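PDB 3K9D: aldehyde dehydrogenase from Listeria monocytogenes, which probably catalyses the oxidation of an aldehyde with NAD or NADP as acceptor, perhaps forming a coenzyme A thioester as its acylating relatives do. Local coordinates for residues I43-Y48 and A77-Y82; K56-E61 and L148-E153; V194-G199 and P213-G218. All blocks are in the same frame, centred on the assembly; numbering follows the deposited sequence.

From the N terminus, helix 33-49 leads into helix 51-62 and then helix 67-85. Contact 1 closes the first loop, laying 77-82 back against 43-48 across a mostly helical connection. Contact 2 starts inside that loop, at 56-61, and ends beyond it at 148-153, so the two cross along the chain; their centres lie about 18 Å apart. Contact 2 thereby ties the early helices to the helix that follows strand 138-143. Contact 3 comes later, in series with both: it joins 194-199 to 213-218 within one beta-alpha-beta unit. Its centre is about 22 Å from each of the others, in the mixed sheet that also contains strands 102-116 and 138-143.

Contact 1. Residues I43-Y48 and A77-Y82; sequences IADAGY and ASKHVY
Ala44 and Tyr82, Tyr48 and Lys79 meet where two roughly antiparallel helices pack in the helical layer of the aldehyde dehydrogenase fold. The short segments run at 147° to one another, with axes 8.2 Å apart at closest approach. Small residues allow this closeness: the backbones come nearest at Ala44 and Ser78, where Ser78 CB sits 3.5 Å from Ala44 O, and Gly47 presents only backbone to Ser78 CB. Helix 67-85 widens into a pi-type turn at 77-80, just where it passes its neighbour.

The apolar packing centres on the Ala44 methyl, whose CB lies 3.7 Å from Tyr82 CB and also touches CG and CD1 at the root of that ring. Ala44 also touches Leu130 of helix 121-134.

The aromatic contact is a CH-pi interaction. A chi1 of -176° swings the Tyr48 ring away from its own backbone N and toward the other helix, where Lys79 crosses it at about a right angle. Lys79 CG stands 4.0 Å from the centroid of the Tyr48 ring, 28° off the normal. Arg51 adds a cation-pi contact to this ring.

The charged contact is loose. The bent Lys79 chain brings NZ to 3.7 Å from Asp45 OD1, a long salt bridge, and this buried ammonium has no hydrogen-bond partner in the model. The other oxygen, OD2, pairs with Lys41 of the same helix. The Ser78 hydroxyl bonds to Asn74 O in its own helix; at the edge of the Tyr48 ring, OG rests 3.4 Å from Tyr48 CA.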
loop_
_atom_site.group_PDB
_atom_site.type_symbol
_atom_site.label_atom_id
_atom_site.label_comp_id
_atom_site.label_asym_id
_atom_site.label_seq_id
_atom_site.Cartn_x
_atom_site.Cartn_y
_atom_site.Cartn_z
ATOM N N ILE A 43 -6.321 18.623 18.994
ATOM C CA ILE A 43 -7.328 18.215 18.009
ATOM C C ILE A 43 -8.364 17.306 18.668
ATOM O O ILE A 43 -9.587 17.483 18.487
ATOM C CB ILE A 43 -6.664 17.515 16.764
ATOM C CG1 ILE A 43 -5.822 18.521 15.987
ATOM C CG2 ILE A 43 -7.708 16.884 15.850
ATOM C CD1 ILE A 43 -4.776 17.903 15.004
ATOM N N ALA A 44 -7.860 16.355 19.453
ATOM C CA ALA A 44 -8.700 15.406 20.164
ATOM C C ALA A 44 -9.607 16.119 21.162
ATOM O O ALA A 44 -10.800 15.813 21.245
ATOM C CB ALA A 44 -7.848 14.366 20.868
ATOM N N ASP A 45 -9.059 17.065 21.888
ATOM C CA ASP A 45 -9.822 17.834 22.837
ATOM C C ASP A 45 -10.886 18.654 22.165
ATOM O O ASP A 45 -12.008 18.602 22.577
ATOM C CB ASP A 45 -8.941 18.686 23.714
ATOM C CG ASP A 45 -8.194 17.898 24.704
ATOM O OD1 ASP A 45 -8.502 16.757 24.926
ATOM O OD2 ASP A 45 -7.262 18.438 25.260
ATOM N N ALA A 46 -10.540 19.380 21.124
ATOM C CA ALA A 46 -11.512 20.175 20.360
ATOM C C ALA A 46 -12.627 19.339 19.726
ATOM O O ALA A 46 -13.786 19.753 19.738
ATOM C CB ALA A 46 -10.821 21.009 19.311
ATOM N N GLY A 47 -12.268 18.173 19.188
ATOM C CA GLY A 47 -13.229 17.230 18.625
ATOM C C GLY A 47 -14.217 16.722 19.665
ATOM O O GLY A 47 -15.434 16.764 19.443
ATOM N N TYR A 48 -13.682 16.254 20.795
ATOM C CA TYR A 48 -14.476 15.798 21.934
ATOM C C TYR A 48 -15.401 16.881 22.466
ATOM O O TYR A 48 -16.559 16.614 22.708
ATOM C CB TYR A 48 -13.573 15.255 23.055
ATOM C CG TYR A 48 -14.325 14.681 24.246
ATOM C CD1 TYR A 48 -15.067 13.502 24.135
ATOM C CD2 TYR A 48 -14.284 15.322 25.489
ATOM C CE1 TYR A 48 -15.751 12.979 25.233
ATOM C CE2 TYR A 48 -14.959 14.809 26.592
ATOM C CZ TYR A 48 -15.692 13.639 26.456
ATOM O OH TYR A 48 -16.362 13.140 27.545
ATOM N N ALA A 77 -14.151 8.764 17.635
ATOM C CA ALA A 77 -13.182 9.425 16.753
ATOM C C ALA A 77 -12.175 10.339 17.454
ATOM O O ALA A 77 -11.048 10.500 16.977
ATOM C CB ALA A 77 -13.906 10.207 15.725
ATOM N N SER A 78 -12.595 10.958 18.555
ATOM C CA SER A 78 -11.722 11.842 19.321
ATOM C C SER A 78 -11.028 11.068 20.453
ATOM O O SER A 78 -9.839 10.758 20.340
ATOM C CB SER A 78 -12.454 13.118 19.792
ATOM O OG SER A 78 -13.592 12.835 20.592
ATOM N N LYS A 79 -11.772 10.697 21.498
ATOM C CA LYS A 79 -11.179 10.081 22.700
ATOM C C LYS A 79 -10.551 8.706 22.493
ATOM O O LYS A 79 -9.456 8.453 22.991
ATOM C CB LYS A 79 -12.185 10.030 23.861
ATOM C CG LYS A 79 -12.327 11.334 24.614
ATOM C CD LYS A 79 -11.168 11.585 25.586
ATOM C CE LYS A 79 -10.746 13.050 25.591
ATOM N NZ LYS A 79 -10.008 13.407 24.332
ATOM N N HIS A 80 -11.246 7.826 21.779
ATOM C CA HIS A 80 -10.788 6.449 21.595
ATOM C C HIS A 80 -9.572 6.350 20.651
ATOM O O HIS A 80 -8.641 5.605 20.942
ATOM C CB HIS A 80 -11.928 5.551 21.087
ATOM C CG HIS A 80 -12.990 5.268 22.097
ATOM N ND1 HIS A 80 -13.202 4.008 22.614
ATOM C CD2 HIS A 80 -13.930 6.068 22.658
ATOM C CE1 HIS A 80 -14.217 4.045 23.460
ATOM N NE2 HIS A 80 -14.678 5.283 23.501
ATOM N N VAL A 81 -9.600 7.096 19.539
ATOM C CA VAL A 81 -8.467 7.168 18.590
ATOM C C VAL A 81 -7.249 7.778 19.289
ATOM O O VAL A 81 -6.154 7.219 19.233
ATOM C CB VAL A 81 -8.831 7.968 17.291
ATOM C CG1 VAL A 81 -7.624 8.152 16.378
ATOM C CG2 VAL A 81 -9.980 7.290 16.525
ATOM N N TYR A 82 -7.463 8.907 19.970
ATOM C CA TYR A 82 -6.423 9.565 20.748
ATOM C C TYR A 82 -5.736 8.647 21.762
ATOM O O TYR A 82 -4.511 8.607 21.820
ATOM C CB TYR A 82 -6.939 10.843 21.440
ATOM C CG TYR A 82 -5.870 11.504 22.260
ATOM C CD1 TYR A 82 -4.784 12.119 21.636
ATOM C CD2 TYR A 82 -5.903 11.471 23.653
ATOM C CE1 TYR A 82 -3.768 12.697 22.371
ATOM C CE2 TYR A 82 -4.878 12.051 24.403
ATOM C CZ TYR A 82 -3.814 12.665 23.749
ATOM O OH TYR A 82 -2.786 13.249 24.458
#

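Contact 2. Residues K56-E61 and L148-E153; sequences KMAHEE and LKAILE
Glu61 OE2 accepts the backbone amide of Lys149, with N 2.9 Å from OE2 and an angle of 157° at the hydrogen, on the syn lone pair. The other oxygen of the same carboxylate takes the next amide: Ala150 N lies 3.0 Å from Glu61 OE1, again on the syn side but 19° out of the carboxylate plane. Two successive N-H groups of the first turn of helix 148-164 thus hold both oxygens and fix the rotation of the group. The fully extended Glu61 chain reaches from helix 51-62 to the start of helix 148-164. Partial positive charge at this helix start would be expected to favour the ionised carboxylate.

Next to this bidentate grip the helices close up on Ala150. Its CB lies 3.9 Å from Met57 CB and 4.2 Å from Ala58 CB, near the closest approach of the backbones. Met57 then reaches across Glu153 at about a right angle, its SD 3.6 Å from Glu153 CG, while CE bends back toward Lys149 O. The Glu153 carboxylate turns away to salt bridges with Arg156 and Lys53.

Pro121 of helix 121-134 touches both Ala58 and Ile151. The near-antiparallel pair, 164° between segment directions, joins helix 51-62 to the crossover helix between parallel strands 138-143 and 172-174, a beta-alpha-beta connection of the Rossmann-like coenzyme-binding domain of this family.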
loop_
_atom_site.group_PDB
_atom_site.type_symbol
_atom_site.label_atom_id
_atom_site.label_comp_id
_atom_site.label_asym_id
_atom_site.label_seq_id
_atom_site.Cartn_x
_atom_site.Cartn_y
_atom_site.Cartn_z
ATOM N N LYS A 56 -25.178 17.018 15.899
ATOM C CA LYS A 56 -26.447 17.671 15.516
ATOM C C LYS A 56 -26.399 18.287 14.119
ATOM O O LYS A 56 -27.348 18.126 13.363
ATOM C CB LYS A 56 -26.910 18.717 16.545
ATOM C CG LYS A 56 -28.373 19.198 16.381
ATOM C CD LYS A 56 -29.360 18.043 16.115
ATOM C CE LYS A 56 -30.795 18.483 16.268
ATOM N NZ LYS A 56 -31.705 17.858 15.279
ATOM N N MET A 57 -25.303 18.981 13.785
ATOM C CA MET A 57 -25.096 19.513 12.424
ATOM C C MET A 57 -25.234 18.413 11.355
ATOM O O MET A 57 -26.003 18.560 10.400
ATOM C CB MET A 57 -23.740 20.239 12.285
ATOM C CG MET A 57 -23.675 21.603 12.971
ATOM S SD MET A 57 -22.147 22.546 12.721
ATOM C CE MET A 57 -22.538 23.369 11.170
ATOM N N ALA A 58 -24.525 17.306 11.550
ATOM C CA ALA A 58 -24.512 16.199 10.588
ATOM C C ALA A 58 -25.888 15.537 10.463
ATOM O O ALA A 58 -26.315 15.183 9.354
ATOM C CB ALA A 58 -23.450 15.173 10.972
ATOM N N HIS A 59 -26.579 15.406 11.595
ATOM C CA HIS A 59 -27.925 14.840 11.645
ATOM C C HIS A 59 -28.919 15.723 10.889
ATOM O O HIS A 59 -29.710 15.215 10.095
ATOM C CB HIS A 59 -28.369 14.619 13.108
ATOM C CG HIS A 59 -29.734 14.018 13.247
ATOM N ND1 HIS A 59 -30.783 14.676 13.853
ATOM C CD2 HIS A 59 -30.224 12.820 12.852
ATOM C CE1 HIS A 59 -31.860 13.913 13.819
ATOM N NE2 HIS A 59 -31.548 12.782 13.214
ATOM N N GLU A 60 -28.854 17.040 11.113
ATOM C CA GLU A 60 -29.756 17.984 10.458
ATOM C C GLU A 60 -29.474 18.123 8.955
ATOM O O GLU A 60 -30.401 18.201 8.145
ATOM C CB GLU A 60 -29.681 19.371 11.113
ATOM C CG GLU A 60 -30.210 19.486 12.549
ATOM C CD GLU A 60 -29.842 20.826 13.207
ATOM O OE1 GLU A 60 -28.963 21.539 12.672
ATOM O OE2 GLU A 60 -30.427 21.164 14.262
ATOM N N GLU A 61 -28.194 18.190 8.589
ATOM C CA GLU A 61 -27.814 18.403 7.193
ATOM C C GLU A 61 -28.096 17.192 6.310
ATOM O O GLU A 61 -28.713 17.325 5.261
ATOM C CB GLU A 61 -26.337 18.771 7.074
ATOM C CG GLU A 61 -25.996 19.495 5.768
ATOM C CD GLU A 61 -24.540 19.889 5.706
ATOM O OE1 GLU A 61 -23.815 19.606 6.682
ATOM O OE2 GLU A 61 -24.130 20.472 4.679
ATOM N N LEU A 148 -21.597 19.098 3.660
ATOM C CA LEU A 148 -20.590 20.156 3.486
ATOM C C LEU A 148 -20.401 21.022 4.735
ATOM O O LEU A 148 -19.285 21.140 5.240
ATOM C CB LEU A 148 -20.919 21.031 2.267
ATOM C CG LEU A 148 -20.018 22.237 1.939
ATOM C CD1 LEU A 148 -18.615 21.782 1.591
ATOM C CD2 LEU A 148 -20.594 23.043 0.786
ATOM N N LYS A 149 -21.504 21.577 5.238
ATOM C CA LYS A 149 -21.494 22.506 6.362
ATOM C C LYS A 149 -20.930 21.909 7.659
ATOM O O LYS A 149 -20.124 22.547 8.342
ATOM C CB LYS A 149 -22.904 23.059 6.583
ATOM C CG LYS A 149 -23.283 24.198 5.628
ATOM C CD LYS A 149 -24.801 24.325 5.525
ATOM C CE LYS A 149 -25.245 25.768 5.381
ATOM N NZ LYS A 149 -26.732 25.847 5.316
ATOM N N ALA A 150 -21.345 20.689 7.967
ATOM C CA ALA A 150 -20.897 19.959 9.154
ATOM C C ALA A 150 -19.413 19.603 9.080
ATOM O O ALA A 150 -18.688 19.689 10.081
ATOM C CB ALA A 150 -21.749 18.696 9.339
ATOM N N ILE A 151 -18.960 19.221 7.885
ATOM C CA ILE A 151 -17.556 18.875 7.657
ATOM C C ILE A 151 -16.684 20.114 7.784
ATOM O O ILE A 151 -15.720 20.090 8.526
ATOM C CB ILE A 151 -17.329 18.158 6.309
ATOM C CG1 ILE A 151 -18.028 16.790 6.311
ATOM C CG2 ILE A 151 -15.858 17.893 6.080
ATOM C CD1 ILE A 151 -18.241 16.231 4.941
ATOM N N LEU A 152 -17.063 21.180 7.084
ATOM C CA LEU A 152 -16.378 22.466 7.143
ATOM C C LEU A 152 -16.252 22.983 8.559
ATOM O O LEU A 152 -15.181 23.438 8.939
ATOM C CB LEU A 152 -17.074 23.512 6.258
ATOM C CG LEU A 152 -16.839 23.498 4.745
ATOM C CD1 LEU A 152 -17.611 24.632 4.109
ATOM C CD2 LEU A 152 -15.346 23.632 4.450
ATOM N N GLU A 153 -17.328 22.875 9.342
ATOM C CA GLU A 153 -17.308 23.321 10.742
ATOM C C GLU A 153 -16.454 22.445 11.668
ATOM O O GLU A 153 -15.772 22.978 12.537
ATOM C CB GLU A 153 -18.731 23.546 11.287
ATOM C CG GLU A 153 -18.816 23.918 12.773
ATOM C CD GLU A 153 -18.292 25.319 13.094
ATOM O OE1 GLU A 153 -17.815 26.030 12.190
ATOM O OE2 GLU A 153 -18.364 25.711 14.269
#

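Contact 3. Residues V194-G199 and P213-G218; sequences VILATG and PAIGVG
The flat ribbon formed by parallel strands 194-197 and 214-216 carries Ile195, Ala197 and Ala214 on one face and Leu196 and Ile215 on the other. The strands belong to a beta-alpha-beta unit, in which helix 201-207 makes the crossover and covers the alanine face through Val204 and Ala207. Strand 102-116 bonds to the far edge of 192-197.

As in a parallel ladder, Ile195 and Ala197 each bond to the residues before and after their partner on the other strand. Ile195 N bonds to Pro213 O at 2.9 Å, and Ile195 O receives Ile215 N at 2.8 Å. Ala197 N returns to Ile215 O at 2.9 Å. The last rung, Val217 N to Ala197 O, is weak at 3.4 Å, where both strands end, near Gly199 and Gly218; the Thr-Gly end of 194-199 is consistent with the coenzyme-site loop of relatives. Thr198 OG1 turns to Lys128 and Thr419.

On the face of Leu196 and Ile215, these two side chains lie side by side, Leu196 CD2 3.6 Å from Ile215 CG2, and Ile434 touches both. Val194 CG2 crosses toward the same Ile215 methyl. Pro213 also packs on Gly427 of the second subunit. At the far end, Val217 CG2 sits 3.6 Å from Gly199 O.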
loop_
_atom_site.group_PDB
_atom_site.type_symbol
_atom_site.label_atom_id
_atom_site.label_comp_id
_atom_site.label_asym_id
_atom_site.label_seq_id
_atom_site.Cartn_x
_atom_site.Cartn_y
_atom_site.Cartn_z
ATOM N N VAL A 194 -0.982 10.633 -0.877
ATOM C CA VAL A 194 -1.795 9.462 -0.583
ATOM C C VAL A 194 -3.273 9.848 -0.577
ATOM O O VAL A 194 -3.623 11.001 -0.326
ATOM C CB VAL A 194 -1.361 8.767 0.755
ATOM C CG1 VAL A 194 -1.882 9.532 1.972
ATOM C CG2 VAL A 194 -1.783 7.278 0.796
ATOM N N ILE A 195 -4.131 8.881 -0.894
ATOM C CA ILE A 195 -5.572 9.073 -0.785
ATOM C C ILE A 195 -6.134 8.114 0.251
ATOM O O ILE A 195 -5.941 6.900 0.137
ATOM C CB ILE A 195 -6.308 8.855 -2.146
ATOM C CG1 ILE A 195 -5.692 9.728 -3.234
ATOM C CG2 ILE A 195 -7.824 9.143 -2.007
ATOM C CD1 ILE A 195 -5.873 9.196 -4.614
ATOM N N LEU A 196 -6.815 8.667 1.263
ATOM C CA LEU A 196 -7.721 7.879 2.108
ATOM C C LEU A 196 -9.117 7.915 1.499
ATOM O O LEU A 196 -9.834 8.918 1.578
ATOM C CB LEU A 196 -7.744 8.371 3.548
ATOM C CG LEU A 196 -6.422 8.273 4.312
ATOM C CD1 LEU A 196 -6.507 8.940 5.686
ATOM C CD2 LEU A 196 -6.028 6.829 4.432
ATOM N N ALA A 197 -9.475 6.805 0.879
ATOM C CA ALA A 197 -10.629 6.740 0.002
ATOM C C ALA A 197 -11.795 6.089 0.734
ATOM O O ALA A 197 -12.025 4.891 0.604
ATOM C CB ALA A 197 -10.273 5.957 -1.263
ATOM N N THR A 198 -12.513 6.889 1.518
ATOM C CA THR A 198 -13.706 6.417 2.227
ATOM C C THR A 198 -14.969 6.854 1.470
ATOM O O THR A 198 -15.276 8.049 1.366
ATOM C CB THR A 198 -13.732 6.912 3.690
ATOM O OG1 THR A 198 -12.469 6.634 4.310
ATOM C CG2 THR A 198 -14.838 6.220 4.484
ATOM N N GLY A 199 -15.672 5.876 0.910
ATOM C CA GLY A 199 -16.900 6.132 0.162
ATOM C C GLY A 199 -17.284 4.967 -0.729
ATOM O O GLY A 199 -16.820 3.848 -0.524
ATOM N N PRO A 213 -0.905 7.005 -4.999
ATOM C CA PRO A 213 -1.147 5.924 -4.029
ATOM C C PRO A 213 -2.460 6.094 -3.274
ATOM O O PRO A 213 -2.737 7.167 -2.755
ATOM C CB PRO A 213 0.025 6.056 -3.061
ATOM C CG PRO A 213 1.130 6.605 -3.905
ATOM C CD PRO A 213 0.469 7.534 -4.892
ATOM N N ALA A 214 -3.260 5.036 -3.244
ATOM C CA ALA A 214 -4.552 5.059 -2.570
ATOM C C ALA A 214 -4.681 3.963 -1.532
ATOM O O ALA A 214 -4.049 2.916 -1.609
ATOM C CB ALA A 214 -5.683 4.941 -3.582
ATOM N N ILE A 215 -5.503 4.231 -0.533
ATOM C CA ILE A 215 -5.980 3.175 0.324
ATOM C C ILE A 215 -7.493 3.250 0.413
ATOM O O ILE A 215 -8.070 4.235 0.881
ATOM C CB ILE A 215 -5.229 3.100 1.684
ATOM C CG1 ILE A 215 -6.119 2.482 2.762
ATOM C CG2 ILE A 215 -4.609 4.443 2.066
ATOM C CD1 ILE A 215 -5.503 2.561 4.091
ATOM N N GLY A 216 -8.121 2.191 -0.082
ATOM C CA GLY A 216 -9.557 2.151 -0.252
ATOM C C GLY A 216 -10.299 1.306 0.754
ATOM O O GLY A 216 -9.716 0.491 1.470
ATOM N N VAL A 217 -11.604 1.526 0.810
ATOM C CA VAL A 217 -12.496 0.693 1.607
ATOM C C VAL A 217 -13.304 -0.147 0.624
ATOM O O VAL A 217 -13.167 0.010 -0.592
ATOM C CB VAL A 217 -13.412 1.558 2.513
ATOM C CG1 VAL A 217 -12.568 2.449 3.441
ATOM C CG2 VAL A 217 -14.371 2.406 1.676
ATOM N N GLY A 218 -14.122 -1.061 1.131
ATOM C CA GLY A 218 -15.040 -1.795 0.268
ATOM C C GLY A 218 -16.445 -1.725 0.852
ATOM O O GLY A 218 -16.622 -1.202 1.959
#